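Side-chain contacts in superantigen-like protein SSL8 (Staphylococcus aureus, PDB 3R2T), which is of unproven function but belongs to the staphylococcal/streptococcal toxin family and is probably a secreted protein with a superantigen-like fold: residues Asn155-Lys160 with Gly166-Glu171; Ile175-Glu178 with Lys183-Asp186; Phe187-Leu192 with Lys242-Asn247; Arg208-Ile211 with Asn217-Glu220. All coordinates share one frame; numbering follows the deposited sequence. Where two conformers were deposited one is given.

Contact 1: Asn155-Lys160 with Gly166-Glu171; sequences NLLVKK and GFSIDE
E171 N bonds to L156 O at 2.7 Å, the shortest backbone bond of an antiparallel beta hairpin. The hairpin joins strands 156-160 and 167-171 in the beta-grasp domain. V158 and I169 form the next hydrogen-bonded pair, with V158 N to I169 O and I169 N to V158 O both at 2.9 Å. K160 and F167 form the last such pair, also bonded in both directions. L157-D170 and K159-S168 are the non-hydrogen-bonded pairs between them. The return bond of the first pair, from L156 N to E171 O, is weak. Beside it, in one of its two conformers, the N155 amide stands nearly upright to the D170 carboxylate, their planes 78° apart. In that conformer N155 ND2 gives D170 OD1 a weak and doubtful bond of 3.2 Å.

Side chains alternate between the two faces of the sheet. L157 CD1 lies beside D170 OD1 and S168 OG on one face. L156, V158, K160, F167, I169 and E171 share the other. Here L156 CD2 packs on E171 CB, and V158 CG2 meets E171 CG at 3.8 Å. E171 bends at chi2 (-71°), and its carboxylate is held by K196 and Y197 of helix 182-197. V158 also packs on that helix, through L193 and Y197. The F167 ring stands alongside V158, with V158 O at its edge. Its CG sits between the backbone N and the carbonyl carbon (chi1 56°), and the ring reaches across to the neighbouring strand. K160 CB covers one ring face in a CH-pi contact, 4.0 Å from the F167 ring centroid and offset toward the rim.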
loop_
_atom_site.group_PDB
_atom_site.type_symbol
_atom_site.label_atom_id
_atom_site.label_comp_id
_atom_site.label_asym_id
_atom_site.label_seq_id
_atom_site.Cartn_x
_atom_site.Cartn_y
_atom_site.Cartn_z
ATOM N N ASN A 155 -21.312 19.684 -19.984
ATOM C CA ASN A 155 -22.177 20.062 -18.873
ATOM C C ASN A 155 -22.064 19.049 -17.755
ATOM O O ASN A 155 -21.938 17.848 -17.996
ATOM C CB ASN A 155 -23.652 20.156 -19.284
ATOM C CG ASN A 155 -24.556 20.675 -18.140
ATOM O OD1 ASN A 155 -24.135 21.501 -17.332
ATOM N ND2 ASN A 155 -25.795 20.198 -18.090
ATOM N N LEU A 156 -22.076 19.565 -16.533
ATOM C CA LEU A 156 -22.055 18.763 -15.324
ATOM C C LEU A 156 -23.459 19.050 -14.774
ATOM O O LEU A 156 -23.760 20.177 -14.409
ATOM C CB LEU A 156 -20.993 19.231 -14.335
ATOM C CG LEU A 156 -21.056 18.635 -12.919
ATOM C CD1 LEU A 156 -21.000 17.119 -12.927
ATOM C CD2 LEU A 156 -19.937 19.190 -12.055
ATOM N N LEU A 157 -24.340 18.059 -14.789
ATOM C CA LEU A 157 -25.681 18.239 -14.278
ATOM C C LEU A 157 -25.758 17.587 -12.912
ATOM O O LEU A 157 -25.517 16.387 -12.777
ATOM C CB LEU A 157 -26.694 17.601 -15.219
ATOM C CG LEU A 157 -28.156 17.692 -14.786
ATOM C CD1 LEU A 157 -28.606 19.141 -14.663
ATOM C CD2 LEU A 157 -29.032 16.934 -15.793
ATOM N N VAL A 158 -26.094 18.365 -11.894
ATOM C CA VAL A 158 -26.203 17.818 -10.539
ATOM C C VAL A 158 -27.678 17.832 -10.166
ATOM O O VAL A 158 -28.317 18.890 -10.245
ATOM C CB VAL A 158 -25.397 18.637 -9.546
ATOM C CG1 VAL A 158 -25.508 18.055 -8.110
ATOM C CG2 VAL A 158 -23.948 18.702 -10.009
ATOM N N LYS A 159 -28.194 16.664 -9.758
ATOM C CA LYS A 159 -29.593 16.504 -9.415
ATOM C C LYS A 159 -29.909 15.698 -8.158
ATOM O O LYS A 159 -29.113 14.890 -7.673
ATOM C CB LYS A 159 -30.338 15.798 -10.533
ATOM C CG LYS A 159 -30.201 16.406 -11.865
ATOM C CD LYS A 159 -31.246 15.818 -12.814
ATOM C CE LYS A 159 -31.166 14.312 -12.917
ATOM N NZ LYS A 159 -32.239 13.799 -13.800
ATOM N N LYS A 160 -31.110 15.971 -7.669
ATOM C CA LYS A 160 -31.732 15.311 -6.541
ATOM C C LYS A 160 -33.202 15.317 -6.934
ATOM O O LYS A 160 -33.781 16.383 -7.164
ATOM C CB LYS A 160 -31.497 16.078 -5.249
ATOM C CG LYS A 160 -32.080 15.405 -4.040
ATOM C CD LYS A 160 -31.711 16.161 -2.792
ATOM C CE LYS A 160 -32.341 15.547 -1.550
ATOM N NZ LYS A 160 -32.052 16.392 -0.362
ATOM N N GLY A 166 -36.024 18.755 -4.045
ATOM C CA GLY A 166 -35.204 18.345 -5.170
ATOM C C GLY A 166 -34.654 19.519 -5.940
ATOM O O GLY A 166 -34.957 20.659 -5.639
ATOM N N PHE A 167 -33.823 19.229 -6.930
ATOM C CA PHE A 167 -33.232 20.257 -7.763
ATOM C C PHE A 167 -32.519 19.687 -8.967
ATOM O O PHE A 167 -32.206 18.510 -9.028
ATOM C CB PHE A 167 -32.258 21.158 -6.975
ATOM C CG PHE A 167 -31.132 20.421 -6.279
ATOM C CD1 PHE A 167 -31.141 20.264 -4.895
ATOM C CD2 PHE A 167 -30.065 19.901 -6.995
ATOM C CE1 PHE A 167 -30.106 19.604 -4.236
ATOM C CE2 PHE A 167 -29.027 19.229 -6.349
ATOM C CZ PHE A 167 -29.053 19.079 -4.961
ATOM N N SER A 168 -32.257 20.564 -9.915
ATOM C CA SER A 168 -31.550 20.240 -11.137
ATOM C C SER A 168 -30.715 21.474 -11.478
ATOM O O SER A 168 -31.273 22.501 -11.860
ATOM C CB SER A 168 -32.527 19.925 -12.254
ATOM O OG SER A 168 -31.801 19.671 -13.431
ATOM N N ILE A 169 -29.393 21.355 -11.322
ATOM C CA ILE A 169 -28.456 22.468 -11.508
ATOM C C ILE A 169 -27.291 22.189 -12.477
ATOM O O ILE A 169 -26.560 21.204 -12.317
ATOM C CB ILE A 169 -27.848 22.879 -10.119
ATOM C CG1 ILE A 169 -28.973 23.140 -9.098
ATOM C CG2 ILE A 169 -26.920 24.100 -10.248
ATOM C CD1 ILE A 169 -28.510 23.753 -7.736
ATOM N N ASP A 170 -27.122 23.070 -13.469
ATOM C CA ASP A 170 -26.015 22.971 -14.429
ATOM C C ASP A 170 -24.798 23.584 -13.805
ATOM O O ASP A 170 -24.821 24.749 -13.450
ATOM C CB ASP A 170 -26.295 23.735 -15.719
ATOM C CG ASP A 170 -27.354 23.092 -16.549
ATOM O OD1 ASP A 170 -27.758 21.965 -16.202
ATOM O OD2 ASP A 170 -27.776 23.705 -17.562
ATOM N N GLU A 171 -23.742 22.796 -13.662
ATOM C CA GLU A 171 -22.498 23.275 -13.079
ATOM C C GLU A 171 -21.457 23.378 -14.162
ATOM O O GLU A 171 -21.373 22.507 -15.034
ATOM C CB GLU A 171 -22.000 22.301 -11.997
ATOM C CG GLU A 171 -22.810 22.284 -10.700
ATOM C CD GLU A 171 -22.623 23.554 -9.846
ATOM O OE1 GLU A 171 -21.643 24.307 -10.060
ATOM O OE2 GLU A 171 -23.454 23.791 -8.947
HETATM O O HOH W 1 -22.411 23.298 -17.181
#

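Contact 2: Ile175-Glu178 with Lys183-Asp186; sequences IQKE and KELD
I175 and Q176 touch L185 and E184 in a small, mostly buried contact between a loop and a helix. The loop 175-178 runs between strands 167-171 and 179-181. The other side is the first part of helix 182-197 in the beta-grasp domain. The apolar part is one methyl pair, I175 CD1 on L185 CD2 at 4.0 Å. The two side chains cross at about a right angle, and both also touch V180.

The polar part centres on E184. Its CG is anti to the backbone N (chi1 171°) and the chain runs out straight, which carries the carboxylate across to the loop. Q176 comes from the opposite direction. Its NE2 gives a weak bond to E184 OE2, 3.0 Å long, with the two flat groups 77° apart. Q176 OE1 turns back to take K177 N at 2.9 Å, from above the carbonyl plane. K177 lays its CD 3.6 Å from E184 OE1.

K177 NZ goes on to D119, T140 and the carbonyl of E179, while E184 OE2 is paired with K188. The two opposite charges therefore lie close without pairing, K177 NZ being 5.7 Å from E184 OE1. Each has its main partner elsewhere, so the direct polar link from loop to helix is the weak amide bond, perhaps aided by longer-range attraction.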
loop_
_atom_site.group_PDB
_atom_site.type_symbol
_atom_site.label_atom_id
_atom_site.label_comp_id
_atom_site.label_asym_id
_atom_site.label_seq_id
_atom_site.Cartn_x
_atom_site.Cartn_y
_atom_site.Cartn_z
ATOM N N ILE A 175 -12.309 20.311 -18.526
ATOM C CA ILE A 175 -11.293 19.298 -18.557
ATOM C C ILE A 175 -10.181 19.859 -19.418
ATOM O O ILE A 175 -10.388 20.216 -20.566
ATOM C CB ILE A 175 -11.858 17.990 -19.132
ATOM C CG1 ILE A 175 -13.068 17.541 -18.283
ATOM C CG2 ILE A 175 -10.760 16.909 -19.203
ATOM C CD1 ILE A 175 -13.871 16.433 -18.891
ATOM N N GLN A 176 -9.006 19.978 -18.822
ATOM C CA GLN A 176 -7.822 20.497 -19.512
ATOM C C GLN A 176 -7.074 19.476 -20.395
ATOM O O GLN A 176 -6.452 19.845 -21.403
ATOM C CB GLN A 176 -6.856 21.165 -18.509
ATOM C CG GLN A 176 -6.893 20.727 -16.985
ATOM C CD GLN A 176 -6.883 19.215 -16.682
ATOM O OE1 GLN A 176 -7.696 18.438 -17.227
ATOM N NE2 GLN A 176 -6.006 18.806 -15.745
ATOM N N LYS A 177 -7.172 18.204 -20.046
ATOM C CA LYS A 177 -6.462 17.155 -20.752
ATOM C C LYS A 177 -7.269 16.411 -21.821
ATOM O O LYS A 177 -8.456 16.169 -21.646
ATOM C CB LYS A 177 -5.975 16.132 -19.730
ATOM C CG LYS A 177 -5.021 16.699 -18.679
ATOM C CD LYS A 177 -4.727 15.631 -17.603
ATOM C CE LYS A 177 -3.633 14.675 -17.975
ATOM N NZ LYS A 177 -3.538 14.187 -19.368
ATOM N N GLU A 178 -6.588 16.039 -22.903
ATOM C CA GLU A 178 -7.177 15.261 -24.009
ATOM C C GLU A 178 -7.470 13.850 -23.513
ATOM O O GLU A 178 -8.500 13.230 -23.855
ATOM C CB GLU A 178 -6.197 15.187 -25.167
ATOM C CG GLU A 178 -5.866 16.564 -25.726
ATOM C CD GLU A 178 -4.639 16.596 -26.631
ATOM O OE1 GLU A 178 -4.322 17.704 -27.115
ATOM O OE2 GLU A 178 -3.987 15.543 -26.840
ATOM N N LYS A 183 -9.748 8.580 -12.277
ATOM C CA LYS A 183 -9.320 8.991 -10.961
ATOM C C LYS A 183 -9.461 10.498 -10.816
ATOM O O LYS A 183 -10.056 10.991 -9.830
ATOM C CB LYS A 183 -7.860 8.575 -10.753
ATOM C CG LYS A 183 -7.223 9.044 -9.463
ATOM C CD LYS A 183 -5.734 8.802 -9.493
ATOM C CE LYS A 183 -5.092 9.178 -8.170
ATOM N NZ LYS A 183 -5.569 8.241 -7.118
ATOM N N GLU A 184 -8.926 11.236 -11.798
ATOM C CA GLU A 184 -8.974 12.715 -11.755
ATOM C C GLU A 184 -10.414 13.246 -11.826
ATOM O O GLU A 184 -10.786 14.127 -11.060
ATOM C CB GLU A 184 -8.058 13.353 -12.833
ATOM C CG GLU A 184 -8.222 14.861 -12.975
ATOM C CD GLU A 184 -7.138 15.557 -13.813
ATOM O OE1 GLU A 184 -6.221 14.890 -14.376
ATOM O OE2 GLU A 184 -7.213 16.804 -13.897
ATOM N N LEU A 185 -11.216 12.693 -12.730
ATOM C CA LEU A 185 -12.614 13.121 -12.864
ATOM C C LEU A 185 -13.370 12.834 -11.581
ATOM O O LEU A 185 -14.061 13.684 -11.072
ATOM C CB LEU A 185 -13.289 12.401 -14.015
ATOM C CG LEU A 185 -12.753 12.720 -15.400
ATOM C CD1 LEU A 185 -13.523 11.940 -16.453
ATOM C CD2 LEU A 185 -12.847 14.203 -15.685
ATOM N N ASP A 186 -13.216 11.618 -11.064
ATOM C CA ASP A 186 -13.858 11.196 -9.821
ATOM C C ASP A 186 -13.558 12.118 -8.649
ATOM O O ASP A 186 -14.463 12.514 -7.917
ATOM C CB ASP A 186 -13.363 9.805 -9.446
ATOM C CG ASP A 186 -13.856 9.349 -8.052
ATOM O OD1 ASP A 186 -12.996 9.133 -7.174
ATOM O OD2 ASP A 186 -15.082 9.242 -7.822
#

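Contact 3: Phe187-Leu192 with Lys242-Asn247; sequences FKIRKL and KNIEVN
I189 packs on I244 and V246, and these three buried side chains make the whole contact between 187-192 and 242-247. I189 points from the helix toward the strand. I244 and V246 point back from the same face of the sheet, two residues apart. Each branch of I189 has its own partner. CD1 reaches I244 CG2 at 3.8 Å, and the two side chains cross at a slant. The shorter branch, I189 CG2, meets V246 CG2 at 4.0 Å, and here the side chains slide past each other in opposite directions. The torsions explain this split. I189 CG1 is anti to the carbonyl carbon (chi1 -69°) and carries CD1 out to I244, while CG2 is left beside V246. The backbones stay 8.9 Å apart at I189 CA and V246 CA, so only methyl groups meet. I209 packs against both I189 and I244, and L156 lies against both strand residues.

The loose side is different. K191 on the helix is exposed. On the other face of the strand, E245 and N247 are partly exposed. They join each other, N247 ND2 giving a 2.8 Å bond to E245 OE1. K242 and N243 both face N212 in a classic beta bulge. A helix laid by apolar side chains over one face of a mixed sheet is the core arrangement of the beta-grasp fold.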
loop_
_atom_site.group_PDB
_atom_site.type_symbol
_atom_site.label_atom_id
_atom_site.label_comp_id
_atom_site.label_asym_id
_atom_site.label_seq_id
_atom_site.Cartn_x
_atom_site.Cartn_y
_atom_site.Cartn_z
ATOM N N PHE A 187 -12.273 12.440 -8.470
ATOM C CA PHE A 187 -11.826 13.262 -7.367
ATOM C C PHE A 187 -12.302 14.706 -7.493
ATOM O O PHE A 187 -12.801 15.297 -6.514
ATOM C CB PHE A 187 -10.290 13.245 -7.248
ATOM C CG PHE A 187 -9.774 13.894 -5.972
ATOM C CD1 PHE A 187 -9.554 15.262 -5.909
ATOM C CD2 PHE A 187 -9.547 13.127 -4.836
ATOM C CE1 PHE A 187 -9.114 15.853 -4.746
ATOM C CE2 PHE A 187 -9.106 13.706 -3.660
ATOM C CZ PHE A 187 -8.883 15.069 -3.605
ATOM N N LYS A 188 -12.151 15.277 -8.685
ATOM C CA LYS A 188 -12.559 16.674 -8.913
ATOM C C LYS A 188 -14.065 16.831 -8.822
ATOM O O LYS A 188 -14.569 17.836 -8.332
ATOM C CB LYS A 188 -12.074 17.172 -10.286
ATOM C CG LYS A 188 -10.584 17.569 -10.376
ATOM C CD LYS A 188 -10.240 17.907 -11.838
ATOM C CE LYS A 188 -9.026 18.839 -11.953
ATOM N NZ LYS A 188 -7.812 18.375 -11.255
ATOM N N ILE A 189 -14.801 15.849 -9.320
ATOM C CA ILE A 189 -16.229 15.961 -9.242
ATOM C C ILE A 189 -16.631 15.896 -7.765
ATOM O O ILE A 189 -17.325 16.769 -7.300
ATOM C CB ILE A 189 -16.941 14.952 -10.100
ATOM C CG1 ILE A 189 -16.721 15.291 -11.566
ATOM C CG2 ILE A 189 -18.429 14.987 -9.822
ATOM C CD1 ILE A 189 -17.184 14.179 -12.539
ATOM N N ARG A 190 -16.148 14.921 -7.006
ATOM C CA ARG A 190 -16.547 14.848 -5.577
ATOM C C ARG A 190 -16.131 16.060 -4.769
ATOM O O ARG A 190 -16.855 16.478 -3.862
ATOM C CB ARG A 190 -16.030 13.588 -4.879
ATOM C CG ARG A 190 -16.511 12.308 -5.557
ATOM C CD ARG A 190 -16.379 11.120 -4.666
ATOM N NE ARG A 190 -16.206 9.878 -5.415
ATOM C CZ ARG A 190 -16.422 8.672 -4.912
ATOM N NH1 ARG A 190 -16.210 7.580 -5.655
ATOM N NH2 ARG A 190 -16.865 8.544 -3.671
ATOM N N LYS A 191 -14.949 16.599 -5.079
ATOM C CA LYS A 191 -14.436 17.802 -4.426
ATOM C C LYS A 191 -15.462 18.915 -4.599
ATOM O O LYS A 191 -15.801 19.629 -3.661
ATOM C CB LYS A 191 -13.105 18.201 -5.081
ATOM C CG LYS A 191 -12.488 19.550 -4.644
ATOM C CD LYS A 191 -11.125 19.732 -5.346
ATOM C CE LYS A 191 -10.420 21.053 -5.021
ATOM N NZ LYS A 191 -11.075 22.246 -5.619
ATOM N N LEU A 192 -15.970 19.035 -5.820
ATOM C CA LEU A 192 -16.953 20.053 -6.136
ATOM C C LEU A 192 -18.261 19.781 -5.397
ATOM O O LEU A 192 -18.879 20.706 -4.888
ATOM C CB LEU A 192 -17.161 20.127 -7.633
ATOM C CG LEU A 192 -18.071 21.225 -8.168
ATOM C CD1 LEU A 192 -17.716 21.493 -9.622
ATOM C CD2 LEU A 192 -19.532 20.875 -7.974
ATOM N N LYS A 242 -19.793 13.271 -23.666
ATOM C CA LYS A 242 -20.975 14.043 -24.041
ATOM C C LYS A 242 -21.480 14.904 -22.875
ATOM O O LYS A 242 -21.826 16.060 -23.052
ATOM C CB LYS A 242 -22.104 13.121 -24.467
ATOM C CG LYS A 242 -23.277 13.877 -25.135
ATOM C CD LYS A 242 -24.334 12.907 -25.671
ATOM C CE LYS A 242 -25.294 13.603 -26.661
ATOM N NZ LYS A 242 -26.295 12.646 -27.250
ATOM N N ASN A 243 -21.574 14.313 -21.701
ATOM C CA ASN A 243 -22.027 15.039 -20.507
ATOM C C ASN A 243 -21.719 14.231 -19.267
ATOM O O ASN A 243 -21.288 13.068 -19.354
ATOM C CB ASN A 243 -23.531 15.407 -20.585
ATOM C CG ASN A 243 -24.428 14.192 -20.714
ATOM O OD1 ASN A 243 -24.466 13.338 -19.836
ATOM N ND2 ASN A 243 -25.168 14.115 -21.820
ATOM N N ILE A 244 -21.918 14.843 -18.114
ATOM C CA ILE A 244 -21.678 14.176 -16.847
ATOM C C ILE A 244 -22.879 14.499 -15.973
ATOM O O ILE A 244 -23.296 15.658 -15.894
ATOM C CB ILE A 244 -20.402 14.697 -16.201
ATOM C CG1 ILE A 244 -19.210 14.531 -17.178
ATOM C CG2 ILE A 244 -20.141 13.991 -14.855
ATOM C CD1 ILE A 244 -17.960 15.246 -16.764
ATOM N N GLU A 245 -23.447 13.484 -15.335
ATOM C CA GLU A 245 -24.599 13.674 -14.499
ATOM C C GLU A 245 -24.385 13.071 -13.112
ATOM O O GLU A 245 -23.891 11.946 -12.964
ATOM C CB GLU A 245 -25.844 13.058 -15.154
ATOM C CG GLU A 245 -27.091 13.135 -14.280
ATOM C CD GLU A 245 -28.368 12.659 -14.996
ATOM O OE1 GLU A 245 -29.273 12.123 -14.321
ATOM O OE2 GLU A 245 -28.453 12.803 -16.233
ATOM N N VAL A 246 -24.736 13.838 -12.101
ATOM C CA VAL A 246 -24.643 13.381 -10.732
ATOM C C VAL A 246 -26.047 13.299 -10.150
ATOM O O VAL A 246 -26.845 14.226 -10.340
ATOM C CB VAL A 246 -23.804 14.373 -9.889
ATOM C CG1 VAL A 246 -23.855 14.017 -8.418
ATOM C CG2 VAL A 246 -22.375 14.424 -10.397
ATOM N N ASN A 247 -26.358 12.185 -9.488
ATOM C CA ASN A 247 -27.632 12.017 -8.795
ATOM C C ASN A 247 -27.350 11.834 -7.303
ATOM O O ASN A 247 -26.709 10.864 -6.895
ATOM C CB ASN A 247 -28.453 10.873 -9.383
ATOM C CG ASN A 247 -29.223 11.303 -10.617
ATOM O OD1 ASN A 247 -30.287 11.905 -10.501
ATOM N ND2 ASN A 247 -28.704 10.991 -11.795
#

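Contact 4: Arg208-Ile211 with Asn217-Glu220; sequences RIVI and NKYE
R208 and E220 meet in a salt bridge beside the backbone pairing of an antiparallel beta hairpin, strands 207-213 and 218-222. R208 NH1 bonds to E220 OE1 at 3.0 Å. The oxygen lies in the guanidinium plane, at its edge. The approach to the carboxylate is different, for NH1 comes from above that plane and the two flat groups are 70° apart. K218 NZ reaches the same E220 OE1 at 3.2 Å from the opposite face. One oxygen thus takes two charged donors, which probably favours the ionised carboxylate. K218 gets there by bending at chi2 (79°) along its own strand toward E220. R208 also lays its CD 3.5 Å from E220 OE2.

The backbone polar atoms of I211 and Y219 satisfy each other. I211 N gives to Y219 O at 2.8 Å, and Y219 N gives to I211 O at 3.0 Å. Both donors lie in the carbonyl planes. V210 and E220 form the non-hydrogen-bonded pair. Across it E220 CA makes a CA-H...O contact with I209 O, and V210 CA makes one with Y219 O. V210 N bonds instead to E245 on strand 241-248, and E220 O takes R231.

V210 CG2 lies under the charged cluster, 4.0 Å from E220 OE1. I211 and Y219 are on the other face, with their CB atoms 4.1 Å apart. That face looks to helix 182-197, where I211 packs on L182 and L185 and I209 on D186 and I189. Strand 207-213 lies between strands 241-248 and 218-222, with the helix over its isoleucines.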
loop_
_atom_site.group_PDB
_atom_site.type_symbol
_atom_site.label_atom_id
_atom_site.label_comp_id
_atom_site.label_asym_id
_atom_site.label_seq_id
_atom_site.Cartn_x
_atom_site.Cartn_y
_atom_site.Cartn_z
ATOM N N ARG A 208 -24.556 8.713 -7.242
ATOM C CA ARG A 208 -23.659 8.271 -8.296
ATOM C C ARG A 208 -23.273 9.381 -9.246
ATOM O O ARG A 208 -23.961 10.396 -9.347
ATOM C CB ARG A 208 -24.325 7.181 -9.139
ATOM C CG ARG A 208 -25.635 7.630 -9.788
ATOM C CD ARG A 208 -26.136 6.616 -10.828
ATOM N NE ARG A 208 -27.457 6.957 -11.363
ATOM C CZ ARG A 208 -28.031 6.369 -12.418
ATOM N NH1 ARG A 208 -27.390 5.421 -13.110
ATOM N NH2 ARG A 208 -29.247 6.749 -12.802
ATOM N N ILE A 209 -22.169 9.143 -9.952
ATOM C CA ILE A 209 -21.674 10.029 -10.974
ATOM C C ILE A 209 -21.727 9.183 -12.221
ATOM O O ILE A 209 -21.246 8.047 -12.206
ATOM C CB ILE A 209 -20.200 10.429 -10.756
ATOM C CG1 ILE A 209 -19.983 11.038 -9.376
ATOM C CG2 ILE A 209 -19.704 11.378 -11.894
ATOM C CD1 ILE A 209 -18.504 11.218 -9.049
ATOM N N VAL A 210 -22.308 9.722 -13.291
ATOM C CA VAL A 210 -22.392 9.012 -14.561
ATOM C C VAL A 210 -21.756 9.865 -15.645
ATOM O O VAL A 210 -22.183 11.000 -15.885
ATOM C CB VAL A 210 -23.847 8.733 -14.972
ATOM C CG1 VAL A 210 -23.910 8.093 -16.376
ATOM C CG2 VAL A 210 -24.513 7.847 -13.970
ATOM N N ILE A 211 -20.741 9.315 -16.303
ATOM C CA ILE A 211 -20.056 10.007 -17.387
ATOM C C ILE A 211 -20.590 9.401 -18.681
ATOM O O ILE A 211 -20.410 8.214 -18.931
ATOM C CB ILE A 211 -18.529 9.835 -17.273
ATOM C CG1 ILE A 211 -18.030 10.425 -15.938
ATOM C CG2 ILE A 211 -17.802 10.504 -18.455
ATOM C CD1 ILE A 211 -16.599 10.031 -15.566
ATOM N N ASN A 217 -21.684 4.702 -24.487
ATOM C CA ASN A 217 -21.177 3.954 -23.362
ATOM C C ASN A 217 -21.153 4.882 -22.169
ATOM O O ASN A 217 -21.086 6.103 -22.333
ATOM C CB ASN A 217 -19.733 3.530 -23.634
ATOM C CG ASN A 217 -19.644 2.347 -24.542
ATOM O OD1 ASN A 217 -19.831 1.221 -24.101
ATOM N ND2 ASN A 217 -19.344 2.583 -25.819
ATOM N N LYS A 218 -21.202 4.322 -20.973
ATOM C CA LYS A 218 -21.079 5.138 -19.780
ATOM C C LYS A 218 -20.131 4.573 -18.749
ATOM O O LYS A 218 -19.815 3.378 -18.736
ATOM C CB LYS A 218 -22.442 5.441 -19.154
ATOM C CG LYS A 218 -23.295 4.290 -18.686
ATOM C CD LYS A 218 -22.917 3.678 -17.352
ATOM C CE LYS A 218 -23.995 2.699 -16.935
ATOM N NZ LYS A 218 -23.711 1.972 -15.667
ATOM N N TYR A 219 -19.623 5.472 -17.927
ATOM C CA TYR A 219 -18.802 5.106 -16.796
ATOM C C TYR A 219 -19.659 5.507 -15.620
ATOM O O TYR A 219 -20.213 6.617 -15.618
ATOM C CB TYR A 219 -17.472 5.874 -16.764
ATOM C CG TYR A 219 -16.492 5.496 -17.866
ATOM C CD1 TYR A 219 -15.501 4.547 -17.641
ATOM C CD2 TYR A 219 -16.560 6.086 -19.126
ATOM C CE1 TYR A 219 -14.586 4.198 -18.638
ATOM C CE2 TYR A 219 -15.661 5.729 -20.149
ATOM C CZ TYR A 219 -14.675 4.797 -19.893
ATOM O OH TYR A 219 -13.774 4.450 -20.875
ATOM N N GLU A 220 -19.823 4.627 -14.643
ATOM C CA GLU A 220 -20.616 4.970 -13.459
ATOM C C GLU A 220 -19.805 4.741 -12.178
ATOM O O GLU A 220 -19.109 3.738 -12.056
ATOM C CB GLU A 220 -21.919 4.177 -13.414
ATOM C CG GLU A 220 -22.798 4.555 -12.221
ATOM C CD GLU A 220 -24.180 3.937 -12.261
ATOM O OE1 GLU A 220 -24.822 3.928 -13.335
ATOM O OE2 GLU A 220 -24.646 3.498 -11.194
#

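In the fold
All four contacts lie in the beta-grasp domain. Contact 1 comes first and closes a short hairpin loop at one edge of the five-stranded sheet. The chain then leaves the sheet, and contact 2 closes a short loop that carries strand 179-181 onto the start of helix 182-197. Contact 3 begins on the same helix and closes the longest loop, bringing back the last strand. Contact 4, a second hairpin at the far edge, falls within that loop. Strand 241-248 of contact 3 is the middle strand, bonded on one side to 156-160 of contact 1 and on the other to 207-213 of contact 4. Contacts 2 and 4 also touch, through L185 and I211.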